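Local coordinates for protein exoglucanase A (Cellulomonas fimi, PDB 7CBD) that hydrolyses 1,4-beta-glucosidic linkages of cellulose with inversion of anomeric configuration, releasing cellobiose from non-reducing chain ends, and is represented here by its family 6 catalytic domain, at residues I93-L96 and P97-C101; T113-G116 and L117-K121; V230-V233 and A234-T237; I364-P367 and G368-D371. All coordinates share one frame; numbering follows the deposited sequence. Where two conformers were deposited one is given.

Interaction 1 of 4, residues I93-L96 and P97-C101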
loop_
_atom_site.group_PDB
_atom_site.type_symbol
_atom_site.label_atom_id
_atom_site.label_comp_id
_atom_site.label_asym_id
_atom_site.label_seq_id
_atom_site.Cartn_x
_atom_site.Cartn_y
_atom_site.Cartn_z
ATOM N N ILE A 93 -6.445 8.325 -2.054
ATOM C CA ILE A 93 -6.266 9.691 -2.520
ATOM C C ILE A 93 -4.815 9.787 -2.991
ATOM O O ILE A 93 -3.887 9.609 -2.195
ATOM C CB ILE A 93 -6.538 10.669 -1.364
ATOM C CG1 ILE A 93 -7.916 10.405 -0.741
ATOM C CG2 ILE A 93 -6.391 12.114 -1.810
ATOM C CD1 ILE A 93 -9.074 10.545 -1.705
ATOM N N TYR A 94 -4.605 10.009 -4.291
ATOM C CA TYR A 94 -3.276 9.814 -4.871
ATOM C C TYR A 94 -3.109 10.647 -6.133
ATOM O O TYR A 94 -3.024 10.100 -7.239
ATOM C CB TYR A 94 -3.049 8.327 -5.186
ATOM C CG TYR A 94 -1.636 7.921 -5.588
ATOM C CD1 TYR A 94 -0.523 8.377 -4.892
ATOM C CD2 TYR A 94 -1.430 7.032 -6.638
ATOM C CE1 TYR A 94 0.766 7.985 -5.252
ATOM C CE2 TYR A 94 -0.161 6.633 -6.998
ATOM C CZ TYR A 94 0.933 7.106 -6.303
ATOM O OH TYR A 94 2.194 6.689 -6.677
ATOM N N ASP A 95 -3.040 11.977 -5.982
ATOM C CA ASP A 95 -2.825 12.810 -7.160
ATOM C C ASP A 95 -2.126 14.127 -6.842
ATOM O O ASP A 95 -2.350 15.119 -7.546
ATOM C CB ASP A 95 -4.143 13.067 -7.907
ATOM C CG ASP A 95 -3.938 13.355 -9.384
ATOM O OD1 ASP A 95 -2.856 13.042 -9.939
ATOM O OD2 ASP A 95 -4.890 13.884 -9.992
ATOM N N LEU A 96 -1.241 14.153 -5.842
ATOM C CA LEU A 96 -0.619 15.416 -5.453
ATOM C C LEU A 96 0.144 16.039 -6.619
ATOM O O LEU A 96 0.708 15.328 -7.463
ATOM C CB LEU A 96 0.376 15.218 -4.314
ATOM C CG LEU A 96 -0.227 15.200 -2.920
ATOM C CD1 LEU A 96 0.778 14.660 -1.936
ATOM C CD2 LEU A 96 -0.714 16.565 -2.484
ATOM N N PRO A 97 0.211 17.368 -6.674
ATOM C CA PRO A 97 1.160 18.008 -7.595
ATOM C C PRO A 97 2.564 17.492 -7.316
ATOM O O PRO A 97 2.961 17.332 -6.161
ATOM C CB PRO A 97 1.033 19.502 -7.256
ATOM C CG PRO A 97 -0.315 19.621 -6.593
ATOM C CD PRO A 97 -0.493 18.349 -5.830
ATOM N N GLY A 98 3.310 17.208 -8.383
ATOM C CA GLY A 98 4.650 16.671 -8.227
ATOM C C GLY A 98 4.689 15.289 -7.610
ATOM O O GLY A 98 5.677 14.934 -6.957
ATOM N N ARG A 99 3.638 14.492 -7.820
ATOM C CA ARG A 99 3.521 13.176 -7.204
ATOM C C ARG A 99 4.764 12.333 -7.455
ATOM O O ARG A 99 5.361 12.381 -8.532
ATOM C CB ARG A 99 2.312 12.447 -7.795
ATOM C CG ARG A 99 1.627 11.499 -6.831
ATOM C CD ARG A 99 0.472 10.764 -7.488
ATOM N NE ARG A 99 0.953 9.807 -8.474
ATOM C CZ ARG A 99 0.172 9.138 -9.312
ATOM N NH1 ARG A 99 -1.147 9.307 -9.286
ATOM N NH2 ARG A 99 0.713 8.293 -10.178
ATOM N N ASP A 100 5.150 11.556 -6.444
ATOM C CA ASP A 100 6.268 10.613 -6.546
ATOM C C ASP A 100 7.557 11.324 -6.963
ATOM O O ASP A 100 8.197 10.972 -7.953
ATOM C CB ASP A 100 5.944 9.460 -7.504
ATOM C CG ASP A 100 4.581 8.860 -7.254
ATOM O OD1 ASP A 100 4.384 8.220 -6.201
ATOM O OD2 ASP A 100 3.691 9.033 -8.107
ATOM N N CYS A 101 7.941 12.330 -6.174
ATOM C CA CYS A 101 9.002 13.239 -6.603
ATOM C C CYS A 101 10.369 12.578 -6.723
ATOM O O CYS A 101 11.222 13.093 -7.454
ATOM C CB CYS A 101 9.077 14.453 -5.681
ATOM S SG CYS A 101 9.466 14.079 -3.954
#
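The ring of P97 leans on the residue before it, with P97 CD 3.6 Å from L96 CB. G98, with its positive phi of 66°, occupies the third position of the type II beta turn from L96 to R99 that doubles the chain back after strand 87-93. R99 thereby returns over Y94. Its guanidinium lies flat on one face of the tyrosine ring, the planes only 3° apart, and R99 CZ is 3.8 Å from the ring centroid in a cation-pi stack. R99 CD covers the same face through a CH-pi contact. R99 NH1, still above the CD2 side of the ring, donates to Y94 O (2.9 Å) from above the carbonyl plane; D55 O also accepts from NH1, and N107 OD1 from NH2. This loop lies at the C-terminal end of a parallel barrel strand, where the family 6 glycosidases have their active site. D100 next grips both stacked groups: its OD1 is 2.7 Å from Y94 OH, which donates to it, and its OD2 forms a 2.9 Å salt bridge with R99 NE. The D100 side chain comes within about 3 Å of that of D149, the predicted proton donor. C101 then forms a disulfide with C163.

Interaction 2 of 4, residues T113-G116 and L117-K121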
loop_
_atom_site.group_PDB
_atom_site.type_symbol
_atom_site.label_atom_id
_atom_site.label_comp_id
_atom_site.label_asym_id
_atom_site.label_seq_id
_atom_site.Cartn_x
_atom_site.Cartn_y
_atom_site.Cartn_z
ATOM N N THR A 113 3.438 23.007 -9.382
ATOM C CA THR A 113 3.280 24.440 -9.591
ATOM C C THR A 113 1.984 24.868 -8.924
ATOM O O THR A 113 1.121 24.043 -8.614
ATOM C CB THR A 113 3.144 24.803 -11.076
ATOM O OG1 THR A 113 1.973 24.163 -11.605
ATOM C CG2 THR A 113 4.368 24.381 -11.870
ATOM N N ASP A 114 1.836 26.184 -8.743
ATOM C CA ASP A 114 0.589 26.719 -8.202
ATOM C C ASP A 114 -0.606 26.302 -9.046
ATOM O O ASP A 114 -1.678 26.012 -8.508
ATOM C CB ASP A 114 0.662 28.243 -8.097
ATOM C CG ASP A 114 1.422 28.715 -6.870
ATOM O OD1 ASP A 114 1.365 29.925 -6.578
ATOM O OD2 ASP A 114 2.086 27.895 -6.207
ATOM N N ALA A 115 -0.447 26.266 -10.371
ATOM C CA ALA A 115 -1.550 25.834 -11.225
ATOM C C ALA A 115 -1.893 24.376 -10.962
ATOM O O ALA A 115 -3.071 24.001 -10.931
ATOM C CB ALA A 115 -1.197 26.059 -12.693
ATOM N N GLY A 116 -0.873 23.538 -10.768
ATOM C CA GLY A 116 -1.132 22.148 -10.430
ATOM C C GLY A 116 -1.865 22.005 -9.110
ATOM O O GLY A 116 -2.801 21.208 -8.985
ATOM N N LEU A 117 -1.466 22.796 -8.110
ATOM C CA LEU A 117 -2.149 22.753 -6.820
ATOM C C LEU A 117 -3.588 23.238 -6.930
ATOM O O LEU A 117 -4.485 22.665 -6.307
ATOM C CB LEU A 117 -1.381 23.570 -5.784
ATOM C CG LEU A 117 -2.008 23.613 -4.386
ATOM C CD1 LEU A 117 -1.973 22.236 -3.726
ATOM C CD2 LEU A 117 -1.309 24.664 -3.522
ATOM N N ALA A 118 -3.834 24.295 -7.706
ATOM C CA ALA A 118 -5.209 24.762 -7.856
ATOM C C ALA A 118 -6.084 23.682 -8.485
ATOM O O ALA A 118 -7.247 23.511 -8.101
ATOM C CB ALA A 118 -5.246 26.064 -8.657
ATOM N N ARG A 119 -5.535 22.923 -9.436
ATOM C CA ARG A 119 -6.286 21.828 -10.043
ATOM C C ARG A 119 -6.480 20.676 -9.062
ATOM O O ARG A 119 -7.543 20.045 -9.037
ATOM C CB ARG A 119 -5.549 21.340 -11.287
ATOM C CG ARG A 119 -6.368 20.476 -12.215
ATOM C CD ARG A 119 -5.812 20.554 -13.629
ATOM N NE ARG A 119 -4.671 21.466 -13.683
ATOM C CZ ARG A 119 -3.758 21.494 -14.651
ATOM N NH1 ARG A 119 -3.835 20.660 -15.680
ATOM N NH2 ARG A 119 -2.762 22.364 -14.584
ATOM N N TYR A 120 -5.459 20.377 -8.260
ATOM C CA TYR A 120 -5.608 19.357 -7.225
ATOM C C TYR A 120 -6.777 19.684 -6.303
ATOM O O TYR A 120 -7.601 18.821 -5.988
ATOM C CB TYR A 120 -4.322 19.270 -6.412
ATOM C CG TYR A 120 -4.331 18.217 -5.322
ATOM C CD1 TYR A 120 -4.202 16.864 -5.638
ATOM C CD2 TYR A 120 -4.426 18.574 -3.977
ATOM C CE1 TYR A 120 -4.175 15.897 -4.648
ATOM C CE2 TYR A 120 -4.410 17.606 -2.973
ATOM C CZ TYR A 120 -4.277 16.272 -3.320
ATOM O OH TYR A 120 -4.249 15.318 -2.339
ATOM N N LYS A 121 -6.874 20.942 -5.883
ATOM C CA LYS A 121 -7.944 21.335 -4.977
ATOM C C LYS A 121 -9.302 21.287 -5.667
ATOM O O LYS A 121 -10.241 20.662 -5.163
ATOM C CB LYS A 121 -7.677 22.737 -4.425
ATOM C CG LYS A 121 -6.461 22.850 -3.527
ATOM C CD LYS A 121 -6.255 24.284 -3.081
ATOM C CE LYS A 121 -5.073 24.425 -2.135
ATOM N NZ LYS A 121 -4.830 25.860 -1.824
#
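A chi1 of 61° turns T113 OG1 back over the first turn of helix 114-132, while the carbonyl of the same residue accepts from L117 N. OG1 takes the amide of G116 (T113 OG1 to G116 N 3.0 Å, N-H...O angle 161°), so T113 serves as a side-chain N-cap. L117 and Y120 both hold CG opposite the backbone N, which sends their ends away from this first turn. The backbone starts regular alpha-helical bonding at once. L117 N lies 2.9 Å from T113 O, and A118 N is 2.9 Å from D114 O. R119 N reaches A115 O at 3.1 Å, and Y120 N meets G116 O at 2.9 Å. Side-chain contact across the turn is slight and comes from beta carbons set against carbonyl oxygens, as in A118 CB to D114 O (3.6 Å). D114 OD2 bonds to Y169 OH, and L117 packs on Y169 and Q172, so this end of the helix lies against helix 161-182. Y120 reaches further inward, its OH bonded to E147 in the loop after strand 141-146.

Interaction 3 of 4, residues V230-V233 and A234-T237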
loop_
_atom_site.group_PDB
_atom_site.type_symbol
_atom_site.label_atom_id
_atom_site.label_comp_id
_atom_site.label_asym_id
_atom_site.label_seq_id
_atom_site.Cartn_x
_atom_site.Cartn_y
_atom_site.Cartn_z
ATOM N N VAL A 230 -1.031 4.301 7.689
ATOM C CA VAL A 230 -0.985 3.043 6.944
ATOM C C VAL A 230 0.406 2.841 6.349
ATOM O O VAL A 230 0.965 3.756 5.728
ATOM C CB VAL A 230 -2.095 2.954 5.869
ATOM C CG1 VAL A 230 -2.091 4.159 4.937
ATOM C CG2 VAL A 230 -2.007 1.647 5.095
ATOM N N SER A 231 0.969 1.652 6.565
ATOM C CA SER A 231 2.289 1.316 6.051
ATOM C C SER A 231 2.207 0.254 4.960
ATOM O O SER A 231 1.205 -0.459 4.821
ATOM C CB SER A 231 3.235 0.853 7.169
ATOM O OG SER A 231 3.100 -0.535 7.429
ATOM N N ASP A 232 3.283 0.177 4.177
ATOM C CA ASP A 232 3.511 -0.858 3.176
ATOM C C ASP A 232 2.605 -0.717 1.963
ATOM O O ASP A 232 2.510 -1.674 1.171
ATOM C CB ASP A 232 3.377 -2.274 3.768
ATOM C CG ASP A 232 4.487 -3.228 3.351
ATOM O OD1 ASP A 232 5.507 -2.803 2.768
ATOM O OD2 ASP A 232 4.329 -4.436 3.660
ATOM N N VAL A 233 1.932 0.431 1.769
ATOM C CA VAL A 233 1.026 0.473 0.624
ATOM C C VAL A 233 1.785 0.334 -0.684
ATOM O O VAL A 233 2.810 0.990 -0.934
ATOM C CB VAL A 233 -0.102 1.526 0.655
ATOM C CG1 VAL A 233 -0.243 2.286 1.975
ATOM C CG2 VAL A 233 -0.166 2.342 -0.593
ATOM N N ALA A 234 1.317 -0.597 -1.494
ATOM C CA ALA A 234 1.903 -0.946 -2.778
ATOM C C ALA A 234 3.326 -1.461 -2.665
ATOM O O ALA A 234 4.012 -1.564 -3.679
ATOM C CB ALA A 234 1.809 0.198 -3.793
ATOM N N ASN A 235 3.783 -1.808 -1.466
ATOM C CA ASN A 235 5.113 -2.358 -1.255
ATOM C C ASN A 235 5.001 -3.816 -0.838
ATOM O O ASN A 235 3.914 -4.404 -0.823
ATOM C CB ASN A 235 5.920 -1.503 -0.265
ATOM C CG ASN A 235 7.418 -1.529 -0.557
ATOM O OD1 ASN A 235 8.117 -2.474 -0.189
ATOM N ND2 ASN A 235 7.910 -0.505 -1.238
ATOM N N THR A 236 6.151 -4.411 -0.532
ATOM C CA THR A 236 6.245 -5.840 -0.285
ATOM C C THR A 236 6.995 -6.185 0.991
ATOM O O THR A 236 7.195 -7.372 1.260
ATOM C CB THR A 236 6.898 -6.561 -1.476
ATOM O OG1 THR A 236 8.210 -6.029 -1.697
ATOM C CG2 THR A 236 6.070 -6.379 -2.736
ATOM N N THR A 237 7.392 -5.208 1.793
ATOM C CA THR A 237 8.153 -5.520 2.993
ATOM C C THR A 237 7.328 -6.445 3.884
ATOM O O THR A 237 6.139 -6.179 4.104
ATOM C CB THR A 237 8.490 -4.226 3.715
ATOM O OG1 THR A 237 9.280 -3.417 2.834
ATOM C CG2 THR A 237 9.267 -4.507 4.990
#
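D232 and N235 are joined first through the backbone. N235 N donates to D232 O (2.9 Å, N-H...O angle 162°), closing a type II beta turn; the donor stands well above the carbonyl plane, and A234 takes the positive phi (61°) of the third turn position. Side chains add polar links to the residues beyond the turn. D232 OD1 accepts a weak bond from T237 N (3.2 Å), while D232 OD2 lies 2.6 Å from T237 O and also receives N299 ND2. N235 OD1 accepts from T236 N at 2.8 Å, and a weak, longer bond from T237 N makes a loose Asx turn; R328 NH1 donates to the same oxygen. The hydroxyl of T237 is held from outside, by H195 and R328. Van der Waals contact fills in around the carboxylate of D232: D232 OD1 is 3.3 Å from N235 CB and 3.4 Å from T237 CB. The D232 and N235 side chains cross at about a right angle, their carboxylate and amide planes 24° apart. On the turn itself, V233 CG2 and A234 CB make a looser apolar contact. A234 N is bonded to D295 OD2 at the end of the neighbouring strand 291-295. The turn follows strand 228-231 at the C-terminal end of the parallel barrel, with V233 and A234 near the predicted catalytic acids D149 and D371, consistent with the edge of the active site.

Interaction 4 of 4, residues I364-P367 and G368-D371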
loop_
_atom_site.group_PDB
_atom_site.type_symbol
_atom_site.label_atom_id
_atom_site.label_comp_id
_atom_site.label_asym_id
_atom_site.label_seq_id
_atom_site.Cartn_x
_atom_site.Cartn_y
_atom_site.Cartn_z
ATOM N N ILE A 364 -4.539 -2.484 0.144
ATOM C CA ILE A 364 -4.668 -1.182 -0.496
ATOM C C ILE A 364 -4.319 -1.290 -1.976
ATOM O O ILE A 364 -5.155 -1.039 -2.847
ATOM C CB ILE A 364 -3.855 -0.100 0.242
ATOM C CG1 ILE A 364 -4.275 0.004 1.715
ATOM C CG2 ILE A 364 -4.041 1.236 -0.444
ATOM C CD1 ILE A 364 -5.757 0.300 1.944
ATOM N N LYS A 365 -3.100 -1.711 -2.287
ATOM C CA LYS A 365 -2.788 -2.069 -3.669
ATOM C C LYS A 365 -3.572 -3.326 -4.041
ATOM O O LYS A 365 -3.575 -4.292 -3.272
ATOM C CB LYS A 365 -1.298 -2.355 -3.793
ATOM C CG LYS A 365 -0.863 -2.754 -5.189
ATOM C CD LYS A 365 -0.888 -1.568 -6.140
ATOM C CE LYS A 365 -0.382 -1.973 -7.522
ATOM N NZ LYS A 365 -0.200 -0.809 -8.435
ATOM N N PRO A 366 -4.246 -3.364 -5.190
ATOM C CA PRO A 366 -4.977 -4.589 -5.578
ATOM C C PRO A 366 -4.039 -5.589 -6.229
ATOM O O PRO A 366 -3.405 -5.275 -7.251
ATOM C CB PRO A 366 -6.022 -4.078 -6.585
ATOM C CG PRO A 366 -6.051 -2.553 -6.399
ATOM C CD PRO A 366 -4.615 -2.228 -6.051
ATOM N N PRO A 367 -3.911 -6.794 -5.670
ATOM C CA PRO A 367 -3.014 -7.786 -6.275
ATOM C C PRO A 367 -3.345 -8.018 -7.740
ATOM O O PRO A 367 -4.510 -8.160 -8.121
ATOM C CB PRO A 367 -3.262 -9.046 -5.435
ATOM C CG PRO A 367 -3.684 -8.510 -4.097
ATOM C CD PRO A 367 -4.492 -7.273 -4.398
ATOM N N GLY A 368 -2.298 -8.050 -8.567
ATOM C CA GLY A 368 -2.438 -8.228 -9.992
ATOM C C GLY A 368 -2.251 -6.963 -10.804
ATOM O O GLY A 368 -1.948 -7.050 -12.000
ATOM N N GLU A 369 -2.412 -5.790 -10.189
ATOM C CA GLU A 369 -2.188 -4.538 -10.895
ATOM C C GLU A 369 -0.705 -4.187 -10.878
ATOM O O GLU A 369 -0.056 -4.227 -9.827
ATOM C CB GLU A 369 -3.015 -3.423 -10.254
ATOM C CG GLU A 369 -4.505 -3.628 -10.489
ATOM C CD GLU A 369 -5.385 -2.509 -9.974
ATOM O OE1 GLU A 369 -4.869 -1.488 -9.478
ATOM O OE2 GLU A 369 -6.612 -2.667 -10.085
ATOM N N SER A 370 -0.177 -3.823 -12.043
ATOM C CA SER A 370 1.231 -3.488 -12.178
ATOM C C SER A 370 1.579 -2.220 -11.401
ATOM O O SER A 370 0.739 -1.332 -11.194
ATOM C CB SER A 370 1.547 -3.257 -13.652
ATOM O OG SER A 370 2.904 -2.908 -13.833
ATOM N N ASP A 371 2.841 -2.132 -10.980
ATOM C CA ASP A 371 3.379 -0.918 -10.381
ATOM C C ASP A 371 3.891 0.073 -11.417
ATOM O O ASP A 371 4.155 1.230 -11.074
ATOM C CB ASP A 371 4.537 -1.237 -9.431
ATOM C CG ASP A 371 4.116 -2.115 -8.271
ATOM O OD1 ASP A 371 2.956 -1.997 -7.826
ATOM O OD2 ASP A 371 4.953 -2.906 -7.798
HETATM O O HOH W 1 -2.574 -0.147 -9.277
HETATM O O HOH W 2 1.892 0.557 -7.382
#
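The carboxylate of E369 lays one face against the CG rim of the P366 ring, with P366 CG 3.6 Å from E369 CD and almost equally far from both oxygens. E369 OE1 also receives water 1. The D371 carboxylate turns OD1 toward K365, shares that oxygen with R298 in a salt bridge, and accepts from N336 N at OD2. K365 passes between the two acids, its chain bent at chi2 (72°) and otherwise extended. K365 NZ donates to S370 O (3.0 Å), approaching from above the carbonyl plane, and makes a long salt bridge to D371 OD1 (3.4 Å). Two waters complete the grip: K365 NZ donates to water 1 at 2.6 Å and to water 2 at 2.7 Å, and these pass the bond on to E369 OE1 and D371 OD1. The lysine thus has a direct and a bridged hold on D371, a predicted catalytic residue. A type II turn from P366 to E369 is closed by E369 N to P366 O (3.1 Å), with G368 at phi 104°. The turn follows strand 358-362: P366 and E369 pack on W21 of helix 19-30, I364 touches strand 87-93, and K365 N bonds to D295 at the end of strand 291-295.

How the interactions relate
The four contacts are local and follow one another along the chain, with none nested or crossed. Interaction 1 turns the loop that leaves strand 87-93, and interaction 2 opens helix 114-132, where that loop ends; the two touch as D95 and L96 pack on Y120 and P97 packs on G116 and L117. Interaction 3 closes the turn after strand 228-231, and interaction 4 the turn after strand 358-362. These two meet where A234 CA lies 3.6 Å from K365 CB, and strand 291-295, lying between those two strands, ties the turns together. Interactions 1, 3 and 4 thus edge the catalytic end of the barrel, whereas interaction 2 lies farther out, on its helical shell.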